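Local coordinates for probable CoA-transferase alpha subunit (Rhodococcus jostii, PDB 6COJ), which probably acts on coenzyme A thioesters as the alpha subunit of a CoA-transferase family enzyme, and binds one such thioester in this structure, at residues E29-S32 and G33-I36; P47-L50 and V51-L54; V221-E224 and E225-T229; Y261-E265 and K266-H270. The protein carries 1 engineered substitution. All coordinates share one frame; numbering follows the deposited sequence. Where two conformers were deposited one is given.

Interaction 1: E29-S32 and G33-I36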
ATOM      1  N   GLU A  29      23.777   8.272 -17.426  1.00 18.94           N
ATOM      2  CA  GLU A  29      23.341   9.099 -16.308  0.62 19.63           C
ATOM      3  C   GLU A  29      23.718   8.510 -14.958  1.00 21.89           C
ATOM      4  O   GLU A  29      23.560   9.187 -13.933  1.00 23.55           O
ATOM      5  CB  GLU A  29      21.820   9.284 -16.345  0.62 21.86           C
ATOM      6  CG  GLU A  29      21.317  10.110 -17.511  0.62 22.55           C
ATOM      7  CD  GLU A  29      22.008  11.453 -17.598  0.62 25.62           C
ATOM      8  OE1 GLU A  29      22.713  11.699 -18.600  0.62 37.71           O
ATOM      9  OE2 GLU A  29      21.859  12.259 -16.657  0.62 28.61           O
ATOM     10  N   LEU A  30      24.176   7.263 -14.928  1.00 18.50           N
ATOM     11  CA  LEU A  30      24.591   6.614 -13.695  1.00 17.75           C
ATOM     12  C   LEU A  30      26.072   6.869 -13.450  1.00 21.10           C
ATOM     13  O   LEU A  30      26.823   7.241 -14.354  1.00 20.97           O
ATOM     14  CB  LEU A  30      24.321   5.113 -13.771  1.00 17.12           C
ATOM     15  CG  LEU A  30      22.887   4.745 -14.155  1.00 16.73           C
ATOM     16  CD1 LEU A  30      22.768   3.234 -14.286  1.00 18.82           C
ATOM     17  CD2 LEU A  30      21.875   5.295 -13.134  1.00 17.29           C
ATOM     18  N   ARG A  31      26.484   6.679 -12.201  1.00 20.71           N
ATOM     19  CA  ARG A  31      27.860   6.931 -11.807  1.00 22.43           C
ATOM     20  C   ARG A  31      28.322   5.825 -10.875  1.00 20.47           C
ATOM     21  O   ARG A  31      27.530   5.267 -10.109  1.00 19.73           O
ATOM     22  CB  ARG A  31      28.003   8.271 -11.075  1.00 28.19           C
ATOM     23  CG  ARG A  31      27.509   9.476 -11.852  1.00 32.30           C
ATOM     24  CD  ARG A  31      28.453   9.806 -12.995  1.00 46.24           C
ATOM     25  NE  ARG A  31      28.091  11.054 -13.658  1.00 63.60           N
ATOM     26  CZ  ARG A  31      27.361  11.127 -14.765  1.00 47.49           C
ATOM     27  NH1 ARG A  31      27.078  12.307 -15.299  1.00 47.90           N
ATOM     28  NH2 ARG A  31      26.922  10.019 -15.344  1.00 39.31           N
ATOM     29  N   SER A  32      29.617   5.523 -10.940  1.00 19.84           N
ATOM     30  CA  SER A  32      30.187   4.575  -9.999  1.00 18.84           C
ATOM     31  C   SER A  32      29.918   5.050  -8.577  1.00 19.68           C
ATOM     32  O   SER A  32      29.894   6.254  -8.301  1.00 21.81           O
ATOM     33  CB  SER A  32      31.691   4.422 -10.244  1.00 23.97           C
ATOM     34  OG  SER A  32      31.929   3.817 -11.508  1.00 23.61           O
ATOM     35  N   GLY A  33      29.689   4.099  -7.679  1.00 19.15           N
ATOM     36  CA  GLY A  33      29.411   4.407  -6.293  1.00 17.65           C
ATOM     37  C   GLY A  33      27.957   4.648  -5.967  1.00 20.25           C
ATOM     38  O   GLY A  33      27.632   4.836  -4.788  1.00 21.28           O
ATOM     39  N   MET A  34      27.072   4.641  -6.960  1.00 18.07           N
ATOM     40  CA  MET A  34      25.662   4.891  -6.697  1.00 17.56           C
ATOM     41  C   MET A  34      25.028   3.716  -5.973  1.00 16.55           C
ATOM     42  O   MET A  34      25.470   2.566  -6.083  1.00 18.27           O
ATOM     43  CB  MET A  34      24.901   5.100  -8.002  1.00 18.66           C
ATOM     44  CG  MET A  34      24.905   6.520  -8.477  1.00 17.66           C
ATOM     45  SD  MET A  34      23.894   6.648  -9.952  1.00 19.95           S
ATOM     46  CE  MET A  34      23.939   8.417 -10.228  1.00 28.02           C
ATOM     47  N   THR A  35      23.977   4.027  -5.223  1.00 16.68           N
ATOM     48  CA  THR A  35      23.032   3.025  -4.754  1.00 14.96           C
ATOM     49  C   THR A  35      21.918   2.923  -5.792  1.00 16.51           C
ATOM     50  O   THR A  35      21.240   3.918  -6.081  1.00 16.28           O
ATOM     51  CB  THR A  35      22.485   3.436  -3.389  1.00 15.02           C
ATOM     52  OG1 THR A  35      23.551   3.442  -2.439  1.00 18.28           O
ATOM     53  CG2 THR A  35      21.418   2.462  -2.925  1.00 15.69           C
ATOM     54  N   ILE A  36      21.753   1.736  -6.377  1.00 14.71           N
ATOM     55  CA  ILE A  36      20.800   1.521  -7.459  1.00 13.20           C
ATOM     56  C   ILE A  36      19.830   0.420  -7.056  1.00 14.27           C
ATOM     57  O   ILE A  36      20.252  -0.668  -6.644  1.00 16.34           O
ATOM     58  CB  ILE A  36      21.512   1.165  -8.777  1.00 14.35           C
ATOM     59  CG1 ILE A  36      22.489   2.282  -9.150  1.00 16.65           C
ATOM     60  CG2 ILE A  36      20.491   0.925  -9.899  1.00 17.97           C
ATOM     61  CD1 ILE A  36      23.169   2.079 -10.493  1.00 19.70           C
TER
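Between R31 and M34 the backbone reverses in a type II beta turn, closed by a hydrogen bond from M34 N to R31 O (3.2 Å). G33 holds the positive phi of the turn's third position (88°). The M34 side chain folds back over E29 to R31. Its CG stands beside the backbone N (chi1 -87°) and the chain runs on extended, so that M34 SD comes to 3.4 Å from R31 N and accepts a weak hydrogen bond from it. M34 SD also lies 4.0 Å from L30 CD2, the two side chains crossing at about a right angle. Beyond the sulfur, the methyl M34 CE reaches 3.8 Å from E29 O and also lies alongside the start of the R31 chain, with R31 CG 4.1 Å away. L30 turns its other methyl to the strand, L30 CD1 meeting I36 CD1 at 4.0 Å. The arginine's polar end bends back instead: R31 NH2 donates to L30 O from above the carbonyl plane (3.0 Å), and to G28 O. The turn thus links helix 23-28 to strand 35-38, which runs between strands 62-65 and 177-184 of the parallel sheet, with L30 resting on A179 and F214.

Interaction 2: P47-L50 and V51-L54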
ATOM      1  N   PRO A  47      15.014  -5.684 -15.576  1.00 12.96           N
ATOM      2  CA  PRO A  47      15.478  -4.808 -16.678  1.00 14.50           C
ATOM      3  C   PRO A  47      16.825  -5.283 -17.214  1.00 15.21           C
ATOM      4  O   PRO A  47      17.878  -4.649 -17.047  1.00 15.43           O
ATOM      5  CB  PRO A  47      15.552  -3.439 -15.994  1.00 14.35           C
ATOM      6  CG  PRO A  47      15.942  -3.773 -14.586  1.00 12.81           C
ATOM      7  CD  PRO A  47      15.179  -5.044 -14.257  1.00 14.79           C
ATOM      8  N   MET A  48      16.798  -6.447 -17.869  1.00 15.06           N
ATOM      9  CA  MET A  48      18.030  -7.121 -18.259  1.00 14.35           C
ATOM     10  C   MET A  48      18.775  -6.365 -19.352  1.00 16.45           C
ATOM     11  O   MET A  48      20.014  -6.374 -19.371  1.00 17.07           O
ATOM     12  CB  MET A  48      17.737  -8.557 -18.695  1.00 16.00           C
ATOM     13  CG  MET A  48      17.180  -9.460 -17.612  1.00 14.79           C
ATOM     14  SD  MET A  48      18.308  -9.743 -16.238  1.00 16.78           S
ATOM     15  CE  MET A  48      19.408 -10.945 -16.984  1.00 21.70           C
ATOM     16  N   ALA A  49      18.054  -5.701 -20.260  1.00 16.10           N
ATOM     17  CA  ALA A  49      18.729  -4.862 -21.246  1.00 17.50           C
ATOM     18  C   ALA A  49      19.480  -3.721 -20.571  1.00 17.20           C
ATOM     19  O   ALA A  49      20.614  -3.405 -20.952  1.00 17.71           O
ATOM     20  CB  ALA A  49      17.731  -4.351 -22.289  1.00 17.53           C
ATOM     21  N   LEU A  50      18.879  -3.101 -19.550  1.00 16.62           N
ATOM     22  CA  LEU A  50      19.597  -2.057 -18.818  1.00 16.97           C
ATOM     23  C   LEU A  50      20.791  -2.631 -18.060  1.00 16.77           C
ATOM     24  O   LEU A  50      21.860  -2.005 -18.008  1.00 17.49           O
ATOM     25  CB  LEU A  50      18.640  -1.308 -17.884  1.00 15.67           C
ATOM     26  CG  LEU A  50      17.729  -0.275 -18.576  1.00 15.73           C
ATOM     27  CD1 LEU A  50      16.514   0.087 -17.700  1.00 16.30           C
ATOM     28  CD2 LEU A  50      18.508   0.991 -18.967  1.00 17.54           C
ATOM     29  N   VAL A  51      20.648  -3.839 -17.505  1.00 16.76           N
ATOM     30  CA  VAL A  51      21.773  -4.489 -16.830  1.00 15.60           C
ATOM     31  C   VAL A  51      22.905  -4.785 -17.813  1.00 18.51           C
ATOM     32  O   VAL A  51      24.085  -4.578 -17.501  1.00 17.18           O
ATOM     33  CB  VAL A  51      21.309  -5.749 -16.075  1.00 17.21           C
ATOM     34  CG1 VAL A  51      22.512  -6.554 -15.580  1.00 20.60           C
ATOM     35  CG2 VAL A  51      20.406  -5.366 -14.916  1.00 16.72           C
ATOM     36  N   ARG A  52      22.572  -5.282 -19.008  1.00 16.80           N
ATOM     37  CA  ARG A  52      23.607  -5.501 -20.020  1.00 16.65           C
ATOM     38  C   ARG A  52      24.287  -4.193 -20.415  1.00 17.19           C
ATOM     39  O   ARG A  52      25.495  -4.169 -20.677  1.00 17.89           O
ATOM     40  CB  ARG A  52      23.027  -6.221 -21.246  1.00 18.49           C
ATOM     41  CG  ARG A  52      22.726  -7.703 -20.999  1.00 18.85           C
ATOM     42  CD  ARG A  52      22.192  -8.427 -22.227  1.00 21.73           C
ATOM     43  NE  ARG A  52      20.819  -8.059 -22.574  1.00 19.95           N
ATOM     44  CZ  ARG A  52      19.734  -8.669 -22.097  1.00 21.32           C
ATOM     45  NH1 ARG A  52      19.851  -9.677 -21.227  1.00 18.76           N
ATOM     46  NH2 ARG A  52      18.534  -8.270 -22.491  1.00 22.02           N
ATOM     47  N   ALA A  53      23.533  -3.089 -20.452  1.00 17.30           N
ATOM     48  CA  ALA A  53      24.147  -1.796 -20.742  1.00 18.98           C
ATOM     49  C   ALA A  53      25.084  -1.371 -19.615  1.00 16.77           C
ATOM     50  O   ALA A  53      26.144  -0.781 -19.870  1.00 17.69           O
ATOM     51  CB  ALA A  53      23.069  -0.741 -21.008  1.00 19.76           C
ATOM     52  N   LEU A  54      24.719  -1.669 -18.365  1.00 18.20           N
ATOM     53  CA  LEU A  54      25.644  -1.448 -17.254  1.00 18.36           C
ATOM     54  C   LEU A  54      26.938  -2.237 -17.438  1.00 19.56           C
ATOM     55  O   LEU A  54      28.031  -1.712 -17.189  1.00 20.94           O
ATOM     56  CB  LEU A  54      24.976  -1.834 -15.936  1.00 21.93           C
ATOM     57  CG  LEU A  54      24.437  -0.680 -15.100  1.00 24.44           C
ATOM     58  CD1 LEU A  54      23.651  -1.208 -13.899  1.00 20.27           C
ATOM     59  CD2 LEU A  54      25.566   0.220 -14.641  1.00 23.63           C
TER
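P47 caps the start of helix 48-56 and meets V51 one turn on, P47 O accepting V51 N at 2.9 Å; three further i to i+4 bonds follow, from R52 N to M48 O, A53 N to A49 O and L54 N to L50 O. V51 places CG2 beside its own backbone N (chi1 170° sends CG1 anti to it), and V51 CG2 lies 3.4 Å from P47 O. The R52 side chain doubles back along the helix toward its start. A bend at chi3 (-72°) lays the R52 guanidinium over the M48 peptide, with M48 O 3.6 Å above the centre of one face. From there R52 NH1 reaches M48 CB at 3.5 Å, while R52 NH2 lies 4.0 Å from A49 CB. Thus M48 O takes its hydrogen bond from R52 N and also faces the guanidinium. The N-H groups of R52 go to partners beyond the helix, NH1 to H253 O and NH2 in a salt bridge to E293, and the guanidinium makes a cation-pi contact with Y296. The buried positive charge is probably balanced by this acid, carbonyl and ring, which tie the helix to helix 293-306 and the loop at H253.

Interaction 3: V221-E224 and E225-T229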
ATOM      1  N   VAL A 221       4.153   3.829 -26.701  1.00 19.29           N
ATOM      2  CA  VAL A 221       2.926   4.175 -27.405  1.00 20.45           C
ATOM      3  C   VAL A 221       2.496   5.566 -26.953  1.00 20.80           C
ATOM      4  O   VAL A 221       3.014   6.112 -25.984  1.00 19.28           O
ATOM      5  CB  VAL A 221       1.808   3.148 -27.130  1.00 22.25           C
ATOM      6  CG1 VAL A 221       2.230   1.758 -27.599  1.00 24.17           C
ATOM      7  CG2 VAL A 221       1.470   3.133 -25.647  1.00 21.67           C
ATOM      8  N   GLU A 222       1.566   6.169 -27.695  0.63 22.00           N
ATOM      9  CA  GLU A 222       1.037   7.442 -27.221  0.63 20.81           C
ATOM     10  C   GLU A 222       0.177   7.214 -25.978  0.63 20.27           C
ATOM     11  O   GLU A 222      -0.352   6.124 -25.744  0.63 21.71           O
ATOM     12  CB  GLU A 222       0.236   8.177 -28.306  0.63 23.33           C
ATOM     13  CG  GLU A 222       1.034   8.581 -29.559  0.63 24.49           C
ATOM     14  CD  GLU A 222       1.935   9.808 -29.386  0.63 26.02           C
ATOM     15  OE1 GLU A 222       1.638  10.690 -28.552  0.63 27.55           O
ATOM     16  OE2 GLU A 222       2.949   9.897 -30.115  0.63 28.27           O
ATOM     17  N   THR A 223       0.047   8.272 -25.175  1.00 19.74           N
ATOM     18  CA  THR A 223      -0.663   8.183 -23.900  1.00 18.54           C
ATOM     19  C   THR A 223      -2.058   7.609 -24.080  1.00 19.14           C
ATOM     20  O   THR A 223      -2.486   6.726 -23.324  1.00 20.06           O
ATOM     21  CB  THR A 223      -0.764   9.566 -23.256  1.00 18.17           C
ATOM     22  OG1 THR A 223       0.543  10.132 -23.111  1.00 20.94           O
ATOM     23  CG2 THR A 223      -1.422   9.470 -21.870  1.00 19.23           C
ATOM     24  N   GLU A 224      -2.777   8.076 -25.096  1.00 20.84           N
ATOM     25  CA  GLU A 224      -4.139   7.611 -25.252  1.00 22.85           C
ATOM     26  C   GLU A 224      -4.193   6.131 -25.605  1.00 23.21           C
ATOM     27  O   GLU A 224      -5.103   5.422 -25.161  1.00 24.08           O
ATOM     28  CB  GLU A 224      -4.876   8.487 -26.255  1.00 24.16           C
ATOM     29  CG  GLU A 224      -6.246   7.981 -26.519  1.00 29.27           C
ATOM     30  CD  GLU A 224      -7.239   8.411 -25.436  1.00 26.06           C
ATOM     31  OE1 GLU A 224      -8.438   8.235 -25.680  1.00 29.14           O
ATOM     32  OE2 GLU A 224      -6.825   8.886 -24.342  1.00 25.25           O
ATOM     33  N   GLU A 225      -3.219   5.638 -26.369  1.00 22.66           N
ATOM     34  CA  GLU A 225      -3.165   4.206 -26.622  1.00 23.37           C
ATOM     35  C   GLU A 225      -2.888   3.435 -25.337  1.00 22.70           C
ATOM     36  O   GLU A 225      -3.516   2.404 -25.074  1.00 26.33           O
ATOM     37  CB  GLU A 225      -2.103   3.905 -27.680  1.00 23.93           C
ATOM     38  CG  GLU A 225      -2.042   2.442 -28.016  1.00 30.04           C
ATOM     39  CD  GLU A 225      -1.151   2.125 -29.198  1.00 41.35           C
ATOM     40  OE1 GLU A 225      -0.570   3.050 -29.807  1.00 33.46           O
ATOM     41  OE2 GLU A 225      -1.037   0.929 -29.508  1.00 37.87           O
ATOM     42  N   LEU A 226      -1.957   3.929 -24.518  1.00 20.54           N
ATOM     43  CA  LEU A 226      -1.639   3.271 -23.252  1.00 20.69           C
ATOM     44  C   LEU A 226      -2.878   3.100 -22.378  1.00 20.56           C
ATOM     45  O   LEU A 226      -3.160   2.000 -21.888  1.00 21.59           O
ATOM     46  CB  LEU A 226      -0.568   4.075 -22.512  1.00 17.60           C
ATOM     47  CG  LEU A 226      -0.273   3.691 -21.061  1.00 18.96           C
ATOM     48  CD1 LEU A 226       0.393   2.330 -21.011  1.00 20.03           C
ATOM     49  CD2 LEU A 226       0.617   4.746 -20.406  1.00 17.66           C
ATOM     50  N   VAL A 227      -3.625   4.188 -22.157  1.00 19.23           N
ATOM     51  CA  VAL A 227      -4.716   4.148 -21.190  1.00 20.22           C
ATOM     52  C   VAL A 227      -5.918   3.395 -21.737  1.00 22.44           C
ATOM     53  O   VAL A 227      -6.773   2.960 -20.959  1.00 25.54           O
ATOM     54  CB  VAL A 227      -5.087   5.551 -20.665  1.00 21.46           C
ATOM     55  CG1 VAL A 227      -3.862   6.227 -20.054  1.00 19.79           C
ATOM     56  CG2 VAL A 227      -5.689   6.408 -21.771  1.00 25.69           C
ATOM     57  N   LYS A 228      -6.012   3.222 -23.057  1.00 23.45           N
ATOM     58  CA  LYS A 228      -7.083   2.412 -23.616  1.00 26.07           C
ATOM     59  C   LYS A 228      -6.729   0.932 -23.707  1.00 26.91           C
ATOM     60  O   LYS A 228      -7.613   0.115 -23.990  1.00 34.81           O
ATOM     61  CB  LYS A 228      -7.523   2.952 -24.988  1.00 27.68           C
ATOM     62  CG  LYS A 228      -8.239   4.286 -24.907  1.00 29.64           C
ATOM     63  CD  LYS A 228      -9.668   4.081 -24.419  1.00 39.21           C
ATOM     64  CE  LYS A 228     -10.469   5.371 -24.470  1.00 53.71           C
ATOM     65  NZ  LYS A 228      -9.574   6.566 -24.492  1.00 64.91           N
ATOM     66  N   THR A 229      -5.474   0.566 -23.456  1.00 25.19           N
ATOM     67  CA  THR A 229      -5.018  -0.816 -23.558  1.00 30.35           C
ATOM     68  C   THR A 229      -5.092  -1.570 -22.236  1.00 26.01           C
ATOM     69  O   THR A 229      -5.342  -2.782 -22.234  1.00 33.27           O
ATOM     70  CB  THR A 229      -3.578  -0.843 -24.089  1.00 30.44           C
ATOM     71  OG1 THR A 229      -3.551  -0.239 -25.385  1.00 31.37           O
ATOM     72  CG2 THR A 229      -3.049  -2.271 -24.192  1.00 31.65           C
TER
HETATM   73  O   HOH W   1      -8.498   8.845 -22.087  1.00 21.72           O
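Apolar contact is made by V221 with L226 at the start of helix 223-229. The methyl V221 CG2 lies 3.9 Å from L226 CB, the two chains crossing at about a right angle. E225 meets CB and CG1 of the same valine in van der Waals contact: with CG anti to its backbone N (chi1 -178°) and the chain extended beyond, its carboxylate comes across the aliphatic branch, E225 OE1 standing 3.6 Å from V221 CB. V221 itself rests on L186, against which L226 also packs, and L226 further meets L235. Backbone hydrogen bonds then define the helix. E222, the N-cap, accepts L226 N at E222 O (3.0 Å), and T223 O takes V227 N at the same length; K228 N to E224 O is longer, at 3.2 Å. Following strand 213-217 of the parallel sheet, this short helix lies against the small antiparallel sheet that contains strands 186-187 and 235-237. Of the hydroxyls, T229 OG1 donates back to E225 O (2.7 Å) from above the carbonyl plane, whereas T223 OG1 is bonded to D188. Charged groups meet along one flank, where the E224 and K228 chains converge. Their ends are modelled too close for the direct salt bridge to be trusted in detail; a water donates to E224 OE2 at 2.8 Å and is weakly linked to K228 NZ. T223, E224 and V227 also pack against a chain of a different protein in the assembly.

Interaction 4: Y261-E265 and K266-H270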
ATOM      1  N   TYR A 261       5.866 -12.332 -22.563  1.00 21.25           N
ATOM      2  CA  TYR A 261       6.539 -13.602 -22.796  1.00 18.33           C
ATOM      3  C   TYR A 261       6.869 -14.232 -21.452  1.00 17.84           C
ATOM      4  O   TYR A 261       6.931 -13.552 -20.421  1.00 18.32           O
ATOM      5  CB  TYR A 261       7.818 -13.451 -23.649  1.00 18.34           C
ATOM      6  CG  TYR A 261       8.694 -12.261 -23.285  1.00 17.72           C
ATOM      7  CD1 TYR A 261       9.667 -12.356 -22.294  1.00 17.35           C
ATOM      8  CD2 TYR A 261       8.549 -11.048 -23.939  1.00 17.51           C
ATOM      9  CE1 TYR A 261      10.479 -11.265 -21.971  1.00 19.97           C
ATOM     10  CE2 TYR A 261       9.335  -9.946 -23.613  1.00 16.69           C
ATOM     11  CZ  TYR A 261      10.301 -10.062 -22.633  1.00 18.10           C
ATOM     12  OH  TYR A 261      11.089  -8.974 -22.314  1.00 18.17           O
ATOM     13  N   GLY A 262       7.072 -15.548 -21.482  1.00 18.99           N
ATOM     14  CA  GLY A 262       7.562 -16.275 -20.331  1.00 17.80           C
ATOM     15  C   GLY A 262       9.080 -16.283 -20.255  1.00 18.29           C
ATOM     16  O   GLY A 262       9.785 -15.660 -21.051  1.00 22.35           O
ATOM     17  N   ARG A 263       9.585 -17.000 -19.257  1.00 18.00           N
ATOM     18  CA  ARG A 263      11.027 -17.105 -19.075  1.00 19.06           C
ATOM     19  C   ARG A 263      11.632 -17.977 -20.167  1.00 18.90           C
ATOM     20  O   ARG A 263      11.063 -18.997 -20.560  1.00 20.90           O
ATOM     21  CB  ARG A 263      11.333 -17.709 -17.701  1.00 17.61           C
ATOM     22  CG  ARG A 263      12.824 -17.825 -17.369  1.00 17.07           C
ATOM     23  CD  ARG A 263      13.046 -18.359 -15.949  1.00 18.13           C
ATOM     24  NE  ARG A 263      12.394 -17.514 -14.950  1.00 17.26           N
ATOM     25  CZ  ARG A 263      11.310 -17.857 -14.263  1.00 17.04           C
ATOM     26  NH1 ARG A 263      10.756 -19.048 -14.439  1.00 20.33           N
ATOM     27  NH2 ARG A 263      10.784 -17.010 -13.388  1.00 17.15           N
ATOM     28  N   ASP A 264      12.801 -17.575 -20.661  1.00 18.00           N
ATOM     29  CA  ASP A 264      13.550 -18.421 -21.590  1.00 20.28           C
ATOM     30  C   ASP A 264      14.334 -19.408 -20.740  1.00 20.10           C
ATOM     31  O   ASP A 264      15.485 -19.164 -20.374  1.00 21.87           O
ATOM     32  CB  ASP A 264      14.464 -17.578 -22.466  1.00 19.06           C
ATOM     33  CG  ASP A 264      15.112 -18.385 -23.576  1.00 19.90           C
ATOM     34  OD1 ASP A 264      15.165 -19.634 -23.485  1.00 20.43           O
ATOM     35  OD2 ASP A 264      15.564 -17.762 -24.555  1.00 20.87           O
ATOM     36  N   GLU A 265      13.676 -20.523 -20.393  1.00 20.51           N
ATOM     37  CA  GLU A 265      14.249 -21.470 -19.440  1.00 19.94           C
ATOM     38  C   GLU A 265      15.530 -22.093 -19.976  1.00 22.71           C
ATOM     39  O   GLU A 265      16.519 -22.230 -19.242  1.00 24.29           O
ATOM     40  CB  GLU A 265      13.224 -22.561 -19.108  1.00 21.45           C
ATOM     41  CG  GLU A 265      11.929 -22.059 -18.464  1.00 20.48           C
ATOM     42  CD  GLU A 265      12.100 -21.703 -17.003  1.00 25.03           C
ATOM     43  OE1 GLU A 265      11.126 -21.208 -16.397  1.00 25.03           O
ATOM     44  OE2 GLU A 265      13.203 -21.912 -16.463  1.00 22.74           O
ATOM     45  N   LYS A 266      15.532 -22.475 -21.257  1.00 24.01           N
ATOM     46  CA  LYS A 266      16.720 -23.077 -21.850  1.00 24.04           C
ATOM     47  C   LYS A 266      17.898 -22.109 -21.830  1.00 23.19           C
ATOM     48  O   LYS A 266      19.034 -22.508 -21.546  1.00 24.41           O
ATOM     49  CB  LYS A 266      16.410 -23.540 -23.276  1.00 27.82           C
ATOM     50  CG  LYS A 266      15.645 -24.868 -23.366  1.00 39.06           C
ATOM     51  CD  LYS A 266      14.140 -24.684 -23.314  1.00 57.51           C
ATOM     52  CE  LYS A 266      13.451 -25.808 -22.554  1.00 59.05           C
ATOM     53  NZ  LYS A 266      12.021 -25.536 -22.237  1.00 54.18           N
ATOM     54  N   PHE A 267      17.650 -20.826 -22.117  1.00 22.49           N
ATOM     55  CA  PHE A 267      18.758 -19.880 -22.120  1.00 24.92           C
ATOM     56  C   PHE A 267      19.235 -19.575 -20.712  1.00 20.76           C
ATOM     57  O   PHE A 267      20.438 -19.400 -20.487  1.00 22.10           O
ATOM     58  CB  PHE A 267      18.426 -18.588 -22.862  1.00 22.52           C
ATOM     59  CG  PHE A 267      19.643 -17.750 -23.130  1.00 23.70           C
ATOM     60  CD1 PHE A 267      20.479 -18.053 -24.195  1.00 24.66           C
ATOM     61  CD2 PHE A 267      19.993 -16.712 -22.285  1.00 23.07           C
ATOM     62  CE1 PHE A 267      21.619 -17.313 -24.429  1.00 27.50           C
ATOM     63  CE2 PHE A 267      21.135 -15.964 -22.516  1.00 22.25           C
ATOM     64  CZ  PHE A 267      21.954 -16.270 -23.592  1.00 24.99           C
ATOM     65  N   GLN A 268      18.317 -19.480 -19.749  1.00 20.23           N
ATOM     66  CA  GLN A 268      18.763 -19.264 -18.378  1.00 19.00           C
ATOM     67  C   GLN A 268      19.638 -20.414 -17.901  1.00 20.26           C
ATOM     68  O   GLN A 268      20.648 -20.194 -17.227  1.00 20.86           O
ATOM     69  CB  GLN A 268      17.588 -19.050 -17.431  1.00 18.35           C
ATOM     70  CG  GLN A 268      18.067 -18.822 -16.010  1.00 17.88           C
ATOM     71  CD  GLN A 268      16.974 -18.321 -15.111  1.00 18.71           C
ATOM     72  OE1 GLN A 268      16.707 -17.126 -15.062  1.00 22.47           O
ATOM     73  NE2 GLN A 268      16.355 -19.228 -14.384  1.00 20.37           N
ATOM     74  N   ARG A 269      19.268 -21.647 -18.250  1.00 21.54           N
ATOM     75  CA  ARG A 269      20.130 -22.785 -17.945  1.00 23.84           C
ATOM     76  C   ARG A 269      21.507 -22.623 -18.569  1.00 27.43           C
ATOM     77  O   ARG A 269      22.519 -22.941 -17.936  1.00 26.38           O
ATOM     78  CB  ARG A 269      19.480 -24.094 -18.386  1.00 27.24           C
ATOM     79  CG  ARG A 269      18.429 -24.586 -17.422  1.00 33.93           C
ATOM     80  CD  ARG A 269      18.004 -26.010 -17.717  1.00 37.57           C
ATOM     81  NE  ARG A 269      17.345 -26.149 -19.007  1.00 44.29           N
ATOM     82  CZ  ARG A 269      16.031 -26.079 -19.183  1.00 50.85           C
ATOM     83  NH1 ARG A 269      15.226 -25.840 -18.152  1.00 37.31           N
ATOM     84  NH2 ARG A 269      15.521 -26.233 -20.393  1.00 44.67           N
ATOM     85  N   HIS A 270      21.568 -22.122 -19.808  1.00 23.75           N
ATOM     86  CA  HIS A 270      22.856 -21.917 -20.466  1.00 29.15           C
ATOM     87  C   HIS A 270      23.677 -20.842 -19.760  1.00 24.42           C
ATOM     88  O   HIS A 270      24.895 -20.990 -19.591  1.00 25.69           O
ATOM     89  CB  HIS A 270      22.635 -21.557 -21.937  1.00 28.77           C
ATOM     90  CG  HIS A 270      23.902 -21.355 -22.710  1.00 27.82           C
ATOM     91  ND1 HIS A 270      24.786 -22.380 -22.969  1.00 32.86           N
ATOM     92  CD2 HIS A 270      24.429 -20.249 -23.281  1.00 26.38           C
ATOM     93  CE1 HIS A 270      25.805 -21.914 -23.664  1.00 29.84           C
ATOM     94  NE2 HIS A 270      25.615 -20.624 -23.865  1.00 30.24           N
TER
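D264 sets its CG anti to the backbone N (chi1 -172°), and this swings the carboxylate round to the N-H of F267. D264 OD1 accepts F267 N at 3.1 Å, approached from well above the carboxylate plane, and so D264 serves as the N-cap of helix 265-274. F267 likewise has its CG anti to the backbone N (chi1 -167°), which carries the ring away from the cap and leaves F267 CB against the acid, 3.4 Å from D264 CG. The carbonyl D264 O accepts Q268 N at 2.9 Å, so the aspartate ties off two of the N-H groups at the helix start, while its OD2 is bonded to H253 NE2. The helix end would probably also steady the negative charge. At the next residue, E265 O takes R269 N at 3.0 Å, and a bend in the arginine chain lays the R269 guanidinium over that carbonyl, with E265 O 3.8 Å above the centre of its face. R263 grips E265 from the loop side in a salt bridge, R263 NH1 to E265 OE1 at 2.9 Å, met on the syn side of the carboxylate and nearly in the guanidinium plane; E265 OE2 is bonded to S93. R263 CD also lies 3.8 Å from Q268 NE2; R263 NH2 bonds to S43 O and Q268 OE1 to S43 OG. Coming after strand 244-247, the loop thus leads into helix 265-274, whose F267 ring packs edge-to-face on Y288 and F303 and touches helix 293-306 at Y296 and V300.

Overall arrangement
Along the chain the four contacts come in series. Interactions 1 and 2 are neighbours in the beta-alpha-beta unit of strand 35-38, helix 48-56 and strand 62-65; their centres are 14 Å apart and they touch where L30 CD1 packs on L54 CD2 (4.1 Å). Interaction 3 sits apart, 26 to 32 Å from the others between centres, beside a small antiparallel sheet and a chain of a different protein in the assembly. Interaction 4 lies on the opposite side of the chain's centre from interaction 1, but its nearest atoms are about 7 Å from interaction 2. H253 bridges these two, its carbonyl bonded to R52 and its ring to D264, while Y296 meets R52 and F267, joining the parallel-sheet domain to the C-terminal helices.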